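Local atomic coordinates of thermotoga maritima TmcAL (Thermotoga maritima, PDB entry 5Y0T), a protein that belongs to the HIGH nucleotidyl transferase family of the HUP clan and holds adenosine-5'-rp-alpha-thio-triphosphate in a pocket. Residues L70-A75 against D389-A394; V87-A92 against K332-I337; I337-F342 against L359-N364. One frame throughout, in Å; residues are numbered along the deposited sequence.

Contact 1 (L70-A75 against D389-A394); sequences LPVVFA and DLDVKA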
# COMPACT_ATOMS: atom_id res chain seq x y z
N LEU A 70 5.55 16.24 -17.82
CA LEU A 70 6.55 15.19 -18.02
C LEU A 70 5.99 13.95 -17.32
O LEU A 70 5.78 13.97 -16.12
CB LEU A 70 7.90 15.61 -17.42
CG LEU A 70 9.04 14.57 -17.42
CD1 LEU A 70 9.39 14.18 -18.84
CD2 LEU A 70 10.26 15.12 -16.70
N PRO A 71 5.71 12.87 -18.08
CA PRO A 71 5.06 11.73 -17.42
C PRO A 71 5.84 11.20 -16.22
O PRO A 71 7.07 11.24 -16.23
CB PRO A 71 4.98 10.67 -18.54
CG PRO A 71 4.77 11.54 -19.78
CD PRO A 71 5.75 12.70 -19.54
N VAL A 72 5.11 10.73 -15.21
CA VAL A 72 5.71 10.25 -13.96
C VAL A 72 6.86 9.28 -14.16
O VAL A 72 7.85 9.31 -13.44
CB VAL A 72 4.64 9.57 -13.06
CG1 VAL A 72 5.29 8.91 -11.84
CG2 VAL A 72 3.56 10.57 -12.66
N VAL A 73 6.73 8.39 -15.15
CA VAL A 73 7.75 7.38 -15.34
C VAL A 73 9.12 8.01 -15.66
O VAL A 73 10.15 7.40 -15.39
CB VAL A 73 7.33 6.37 -16.45
CG1 VAL A 73 7.20 7.08 -17.83
CG2 VAL A 73 8.28 5.19 -16.49
N PHE A 74 9.13 9.18 -16.32
CA PHE A 74 10.36 9.97 -16.51
C PHE A 74 10.66 10.96 -15.40
O PHE A 74 11.81 11.14 -15.01
CB PHE A 74 10.30 10.70 -17.85
CG PHE A 74 9.99 9.77 -18.99
CD1 PHE A 74 10.92 8.83 -19.40
CD2 PHE A 74 8.74 9.80 -19.61
CE1 PHE A 74 10.62 7.94 -20.43
CE2 PHE A 74 8.44 8.93 -20.65
CZ PHE A 74 9.38 7.99 -21.05
N ALA A 75 9.62 11.65 -14.91
CA ALA A 75 9.79 12.72 -13.93
C ALA A 75 10.47 12.24 -12.64
O ALA A 75 11.14 13.03 -11.96
CB ALA A 75 8.41 13.35 -13.59
N ASP A 389 -1.95 5.82 -16.99
CA ASP A 389 -2.51 5.25 -15.77
C ASP A 389 -1.62 5.58 -14.56
O ASP A 389 -2.11 5.90 -13.47
CB ASP A 389 -2.67 3.73 -15.90
CG ASP A 389 -3.07 3.07 -14.58
OD1 ASP A 389 -4.25 3.19 -14.20
OD2 ASP A 389 -2.20 2.46 -13.92
N LEU A 390 -0.31 5.55 -14.77
CA LEU A 390 0.63 5.95 -13.71
C LEU A 390 0.50 7.43 -13.38
O LEU A 390 0.48 7.81 -12.20
CB LEU A 390 2.07 5.60 -14.12
CG LEU A 390 3.17 6.05 -13.16
CD1 LEU A 390 2.93 5.52 -11.73
CD2 LEU A 390 4.53 5.65 -13.67
N ASP A 391 0.37 8.28 -14.41
CA ASP A 391 0.17 9.71 -14.17
C ASP A 391 -1.07 9.98 -13.30
O ASP A 391 -1.03 10.77 -12.35
CB ASP A 391 0.04 10.48 -15.49
CG ASP A 391 1.36 10.56 -16.25
OD1 ASP A 391 2.41 10.19 -15.68
OD2 ASP A 391 1.34 10.98 -17.44
N VAL A 392 -2.16 9.29 -13.61
CA VAL A 392 -3.44 9.42 -12.88
C VAL A 392 -3.33 8.88 -11.46
O VAL A 392 -3.80 9.50 -10.49
CB VAL A 392 -4.57 8.70 -13.63
CG1 VAL A 392 -5.85 8.62 -12.77
CG2 VAL A 392 -4.86 9.41 -14.94
N LYS A 393 -2.68 7.72 -11.33
CA LYS A 393 -2.49 7.08 -10.04
C LYS A 393 -1.67 7.97 -9.11
O LYS A 393 -1.98 8.11 -7.92
CB LYS A 393 -1.82 5.71 -10.22
CG LYS A 393 -1.28 5.09 -8.94
CD LYS A 393 -0.97 3.59 -9.11
CE LYS A 393 0.17 3.32 -10.08
NZ LYS A 393 0.36 1.86 -10.35
N ALA A 394 -0.62 8.59 -9.64
CA ALA A 394 0.22 9.47 -8.84
C ALA A 394 -0.59 10.66 -8.31
O ALA A 394 -0.45 11.04 -7.15
CB ALA A 394 1.42 9.96 -9.65
O HOH W 1 3.91 7.91 -16.42
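With chi1 at -70°, Asp391 swings its carboxylate away from its own carbonyl carbon and out to the start of helix 72-75, while Val72 (chi1 173°) sets CG1 anti to its N and keeps CG2 beside that N. One oxygen, Asp391 OD1, therefore meets both the N-H of Val72 and a methyl of the same residue. The Val72 N to Asp391 OD1 hydrogen bond is 2.8 Å long and fairly straight at 164°; it reaches the carboxylate on the syn side, somewhat out of its plane. A water extends the grip by one residue: it accepts from Val73 N at 3.1 Å and donates to Asp391 OD1 at 2.8 Å. The other oxygen, Asp391 OD2, lies alongside Pro71 CB at 3.8 Å and is probably hydrogen-bonded to Tyr336 OH, so both ends of this buried carboxylate have polar partners. Proximity to a helix N-terminus would be expected to favour its negative charge.

Apolar packing flanks the bond. Val72 and Leu390 cross at about a right angle, Val72 CG1 resting on Leu390 CG at 3.8 Å. The other branch, Val72 CG2, reaches Ala394 CB at 3.7 Å, one turn along the helix. Leu390 CD2 continues past Val72 to Val73 CB at 4.0 Å, and Val73 in turn leans on Phe325 of helix 323-332. Pro71 holds the N-cap position of helix 72-75; the N-H of Val72 just after it is taken directly by the acidic side chain of Asp391, and that of Val73 through the water. Here the flank of helix 381-399 meets the first turn of the short helix that follows strand 66-70, a parallel strand of the Rossmann-like HUP sheet.

Contact 2 (V87-A92 against K332-I337); sequences VCVLDA and KGPQYI. With EDO (1,2-ethanediol), chain G.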
# COMPACT_ATOMS: atom_id res chain seq x y z
N VAL A 87 13.19 15.53 -23.26
CA VAL A 87 13.55 15.88 -24.63
C VAL A 87 12.58 15.20 -25.62
O VAL A 87 12.18 15.79 -26.63
CB VAL A 87 15.03 15.51 -24.93
CG1 VAL A 87 15.38 15.66 -26.41
CG2 VAL A 87 15.97 16.37 -24.08
N CYS A 88 12.15 13.97 -25.32
CA CYS A 88 11.18 13.32 -26.22
C CYS A 88 9.87 14.12 -26.31
O CYS A 88 9.31 14.28 -27.40
CB CYS A 88 10.87 11.89 -25.77
SG CYS A 88 12.13 10.67 -26.16
N VAL A 89 9.39 14.62 -25.18
CA VAL A 89 8.15 15.39 -25.16
C VAL A 89 8.34 16.70 -25.94
O VAL A 89 7.51 17.05 -26.79
CB VAL A 89 7.69 15.75 -23.73
CG1 VAL A 89 6.51 16.72 -23.78
CG2 VAL A 89 7.28 14.49 -22.92
N LEU A 90 9.40 17.43 -25.63
CA LEU A 90 9.65 18.67 -26.37
C LEU A 90 9.80 18.43 -27.87
O LEU A 90 9.17 19.11 -28.68
CB LEU A 90 10.90 19.36 -25.82
CG LEU A 90 10.67 19.89 -24.40
CD1 LEU A 90 11.93 20.59 -23.85
CD2 LEU A 90 9.47 20.84 -24.36
N ASP A 91 10.63 17.46 -28.24
CA ASP A 91 10.81 17.14 -29.64
C ASP A 91 9.48 16.71 -30.30
O ASP A 91 9.23 17.00 -31.46
CB ASP A 91 11.85 16.04 -29.81
CG ASP A 91 12.07 15.67 -31.26
OD1 ASP A 91 12.78 16.43 -31.95
OD2 ASP A 91 11.53 14.64 -31.69
N ALA A 92 8.63 16.02 -29.55
CA ALA A 92 7.39 15.47 -30.11
C ALA A 92 6.35 16.55 -30.42
O ALA A 92 5.43 16.32 -31.20
CB ALA A 92 6.80 14.44 -29.19
N LYS A 332 11.06 3.49 -26.17
CA LYS A 332 10.07 4.13 -27.04
C LYS A 332 9.68 5.55 -26.61
O LYS A 332 9.11 6.32 -27.39
CB LYS A 332 8.81 3.27 -27.11
CG LYS A 332 9.05 1.82 -27.57
CD LYS A 332 7.72 1.13 -27.92
CE LYS A 332 7.93 -0.26 -28.51
NZ LYS A 332 6.62 -0.91 -28.85
N GLY A 333 9.99 5.91 -25.37
CA GLY A 333 9.66 7.25 -24.90
C GLY A 333 8.21 7.42 -24.46
O GLY A 333 7.44 6.44 -24.39
N PRO A 334 7.83 8.66 -24.15
CA PRO A 334 6.45 9.04 -23.84
C PRO A 334 5.55 8.79 -25.04
O PRO A 334 5.99 8.97 -26.18
CB PRO A 334 6.55 10.55 -23.54
CG PRO A 334 7.76 10.99 -24.34
CD PRO A 334 8.73 9.82 -24.18
N GLN A 335 4.33 8.31 -24.79
CA GLN A 335 3.42 8.01 -25.88
C GLN A 335 2.37 9.11 -26.09
O GLN A 335 1.51 8.99 -26.96
CB GLN A 335 2.75 6.65 -25.64
CG GLN A 335 3.78 5.50 -25.58
CD GLN A 335 4.59 5.37 -26.86
OE1 GLN A 335 4.03 5.17 -27.93
NE2 GLN A 335 5.92 5.49 -26.76
N TYR A 336 2.42 10.19 -25.30
CA TYR A 336 1.42 11.26 -25.45
C TYR A 336 2.00 12.58 -24.97
O TYR A 336 2.97 12.61 -24.20
CB TYR A 336 0.12 10.95 -24.65
CG TYR A 336 0.44 10.57 -23.22
CD1 TYR A 336 0.64 11.53 -22.23
CD2 TYR A 336 0.62 9.23 -22.87
CE1 TYR A 336 0.99 11.17 -20.93
CE2 TYR A 336 0.96 8.87 -21.58
CZ TYR A 336 1.13 9.83 -20.61
OH TYR A 336 1.50 9.43 -19.34
N ILE A 337 1.39 13.66 -25.41
CA ILE A 337 1.69 14.97 -24.89
C ILE A 337 0.52 15.42 -24.03
O ILE A 337 -0.57 15.66 -24.55
CB ILE A 337 1.94 15.99 -26.02
CG1 ILE A 337 3.18 15.59 -26.83
CG2 ILE A 337 2.14 17.38 -25.41
CD1 ILE A 337 3.25 16.23 -28.23
C1 EDO G . 5.56 6.81 -30.22
O1 EDO G . 5.09 6.51 -31.55
C2 EDO G . 7.05 6.46 -30.11
O2 EDO G . 7.21 5.08 -29.69
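Gly333 O is gripped by two amides, Gln335 NE2 from its own loop and Gln387 NE2 from helix 381-399, while on the other segment Cys88 holds its sulfur near the CA of Gly333. The Gln335 NE2 to Gly333 O bond measures 3.0 Å and 162°; the donor sits well above the carbonyl plane, although the oxygen lies nearly in the amide plane of the glutamine. A bend at chi2 (-59°) curls the Gln335 side chain back over the turn, where Asp380 N donates to its OE1. The same NE2 also donates to O2 of a 1,2-ethanediol, probably left from crystallisation.

Held in this way, the loop presents Pro334 to helix 79-92. Pro334 CD is pressed close, 3.4 Å from Cys88 CB, tighter than usual for two carbons. Pro334 CG meets Val89 CG2 at 3.8 Å, the two side chains crossing obliquely, so the proline is in touch with two successive residues of the helix. Further along, Ile337 CD1 reaches the last turn, 3.7 Å from Ala92 O and 4.1 Å from Ala92 CB. No hydrogen bond joins the segments; the interface is van der Waals packing.

Gly333, with positive phi, is where the chain leaves helix 323-332 and turns toward strand 337-343. Val89 and Ile337 both touch Leu68 of strand 66-70. Helix 79-92 lies in the beta-alpha-beta crossover between parallel strands 66-70 and 98-103, an arrangement characteristic of Rossmann-like folds.

Contact 3 (I337-F342 against L359-N364); sequences IRILGF and LPIVTN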
# COMPACT_ATOMS: atom_id res chain seq x y z
N ILE A 337 1.39 13.66 -25.41
CA ILE A 337 1.69 14.97 -24.89
C ILE A 337 0.52 15.42 -24.03
O ILE A 337 -0.57 15.66 -24.55
CB ILE A 337 1.94 15.99 -26.02
CG1 ILE A 337 3.18 15.59 -26.83
CG2 ILE A 337 2.14 17.38 -25.41
CD1 ILE A 337 3.25 16.23 -28.23
N ARG A 338 0.73 15.55 -22.72
CA ARG A 338 -0.34 15.97 -21.81
C ARG A 338 -0.28 17.49 -21.63
O ARG A 338 0.73 18.01 -21.19
CB ARG A 338 -0.21 15.27 -20.45
CG ARG A 338 -1.14 15.84 -19.35
CD ARG A 338 -2.57 15.28 -19.45
NE ARG A 338 -3.45 15.86 -18.42
CZ ARG A 338 -3.54 15.40 -17.18
NH1 ARG A 338 -2.83 14.34 -16.81
NH2 ARG A 338 -4.37 15.98 -16.31
N ILE A 339 -1.37 18.19 -21.94
CA ILE A 339 -1.43 19.64 -21.76
C ILE A 339 -1.95 19.93 -20.36
O ILE A 339 -3.08 19.57 -20.05
CB ILE A 339 -2.39 20.33 -22.76
CG1 ILE A 339 -2.08 19.95 -24.22
CG2 ILE A 339 -2.42 21.85 -22.53
CD1 ILE A 339 -0.67 20.18 -24.64
N LEU A 340 -1.13 20.53 -19.50
CA LEU A 340 -1.59 20.96 -18.18
C LEU A 340 -2.16 22.37 -18.18
O LEU A 340 -2.94 22.72 -17.29
CB LEU A 340 -0.46 20.87 -17.16
CG LEU A 340 0.03 19.46 -16.82
CD1 LEU A 340 1.19 19.59 -15.87
CD2 LEU A 340 -1.10 18.57 -16.21
N GLY A 341 -1.77 23.19 -19.16
CA GLY A 341 -2.29 24.54 -19.23
C GLY A 341 -1.73 25.34 -20.39
O GLY A 341 -0.68 24.99 -20.95
N PHE A 342 -2.45 26.39 -20.78
CA PHE A 342 -1.95 27.31 -21.78
C PHE A 342 -2.64 28.66 -21.67
O PHE A 342 -3.73 28.77 -21.08
CB PHE A 342 -2.09 26.74 -23.21
CG PHE A 342 -3.50 26.29 -23.58
CD1 PHE A 342 -3.95 25.03 -23.21
CD2 PHE A 342 -4.34 27.10 -24.33
CE1 PHE A 342 -5.22 24.60 -23.57
CE2 PHE A 342 -5.62 26.68 -24.70
CZ PHE A 342 -6.07 25.42 -24.31
N LEU A 359 3.24 12.98 -31.34
CA LEU A 359 2.52 12.18 -30.34
C LEU A 359 1.11 12.74 -30.20
O LEU A 359 0.92 13.94 -30.41
CB LEU A 359 3.23 12.22 -28.98
CG LEU A 359 4.61 11.56 -28.83
CD1 LEU A 359 5.19 11.84 -27.45
CD2 LEU A 359 4.47 10.05 -29.07
N PRO A 360 0.14 11.90 -29.82
CA PRO A 360 -1.24 12.35 -29.58
C PRO A 360 -1.27 13.40 -28.47
O PRO A 360 -0.56 13.26 -27.48
CB PRO A 360 -1.97 11.07 -29.13
CG PRO A 360 -1.14 9.96 -29.66
CD PRO A 360 0.28 10.45 -29.59
N ILE A 361 -2.08 14.44 -28.65
CA ILE A 361 -2.18 15.49 -27.65
C ILE A 361 -3.42 15.26 -26.79
O ILE A 361 -4.52 15.09 -27.31
CB ILE A 361 -2.25 16.88 -28.33
CG1 ILE A 361 -0.91 17.19 -29.00
CG2 ILE A 361 -2.62 17.97 -27.33
CD1 ILE A 361 -1.01 18.22 -30.11
N VAL A 362 -3.22 15.21 -25.48
CA VAL A 362 -4.32 15.02 -24.54
C VAL A 362 -4.59 16.34 -23.83
O VAL A 362 -3.74 16.83 -23.10
CB VAL A 362 -4.00 13.92 -23.50
CG1 VAL A 362 -5.13 13.77 -22.47
CG2 VAL A 362 -3.71 12.58 -24.19
N THR A 363 -5.76 16.93 -24.07
CA THR A 363 -6.21 18.12 -23.33
C THR A 363 -7.28 17.66 -22.35
O THR A 363 -7.19 17.85 -21.14
CB THR A 363 -6.76 19.26 -24.25
OG1 THR A 363 -7.60 18.71 -25.27
CG2 THR A 363 -5.63 20.01 -24.91
N ASN A 364 -8.32 17.06 -22.90
CA ASN A 364 -9.45 16.59 -22.13
C ASN A 364 -9.21 15.14 -21.70
O ASN A 364 -9.35 14.22 -22.51
CB ASN A 364 -10.71 16.71 -22.99
CG ASN A 364 -12.00 16.55 -22.20
OD1 ASN A 364 -12.02 15.94 -21.14
ND2 ASN A 364 -13.10 17.09 -22.75
O HOH W 2 -5.05 17.83 -19.56
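Ile339 and Thr363 lie side by side and point the same way, at the heart of a beta-alpha-beta unit in which helix 346-356 connects the parallel strands 337-343 and 361-362. Thr363 CG2, anti to its carbonyl carbon, comes to 3.6 Å from Ile339 CG1. The isoleucine also meets Ile361, but at a slant: Ile339 CG1 touches Ile361 CG2 at 3.7 Å. Helix 346-356 packs over this side, with Leu350 against Ile339 and Arg354 against Thr363. Toward the start of the strands, Ile337 stands at about a right angle to Leu359, its CG1 4.0 Å from Leu359 CB.

Arg338 and Val362 form the bridged pair on the opposite face of the sheet. A bend at chi2 (82°) places Arg338 CD beside Val362, 4.2 Å from Val362 CG1; the guanidinium group then reaches Asp413 in a salt bridge, while Leu340 CD2 rests over one of its faces, toward the rim.

The backbones supply the parallel ladder. Ile337 N donates to Pro360 O, Val362 N to Ile337 O at 2.8 Å, and Ile339 N to Val362 O, all three nearly straight; Ile337 thus brackets Ile361, as parallel pairing requires. Beyond Ile339 the regular pairing stops. Leu340 and Gly341, both facing Val67 of the antiparallel strand 66-70, form a classic beta bulge. Where the two segments part, a water takes over: it donates to Ile339 O and to Thr363 O, each at 2.7 Å, and accepts from Arg338 NE at 2.8 Å, sitting at the edge of the guanidinium group and in its plane.

In the fold
The three contacts form a chain of neighbours. Contacts 1 and 2, with centres about 13 Å apart, meet at the pair Asp391 OD2 and Tyr336 OH (2.5 Å), and where Phe74 CZ packs 3.5 Å from Pro334 N. Contacts 2 and 3, about 12 Å apart between centres, share Ile337, and Leu359 CD1 lies 3.5 Å from Ala92 CB. Contacts 1 and 3 do not touch; their nearest atoms are about 5 Å apart. Contacts 1 and 2 join 70-92 to parts of 332-394, while contact 3 lies within that later part. The adenosine-5'-rp-alpha-thio-triphosphate pocket draws its residues from between 7 and 210, so contact 3 lies wholly beyond that span of sequence.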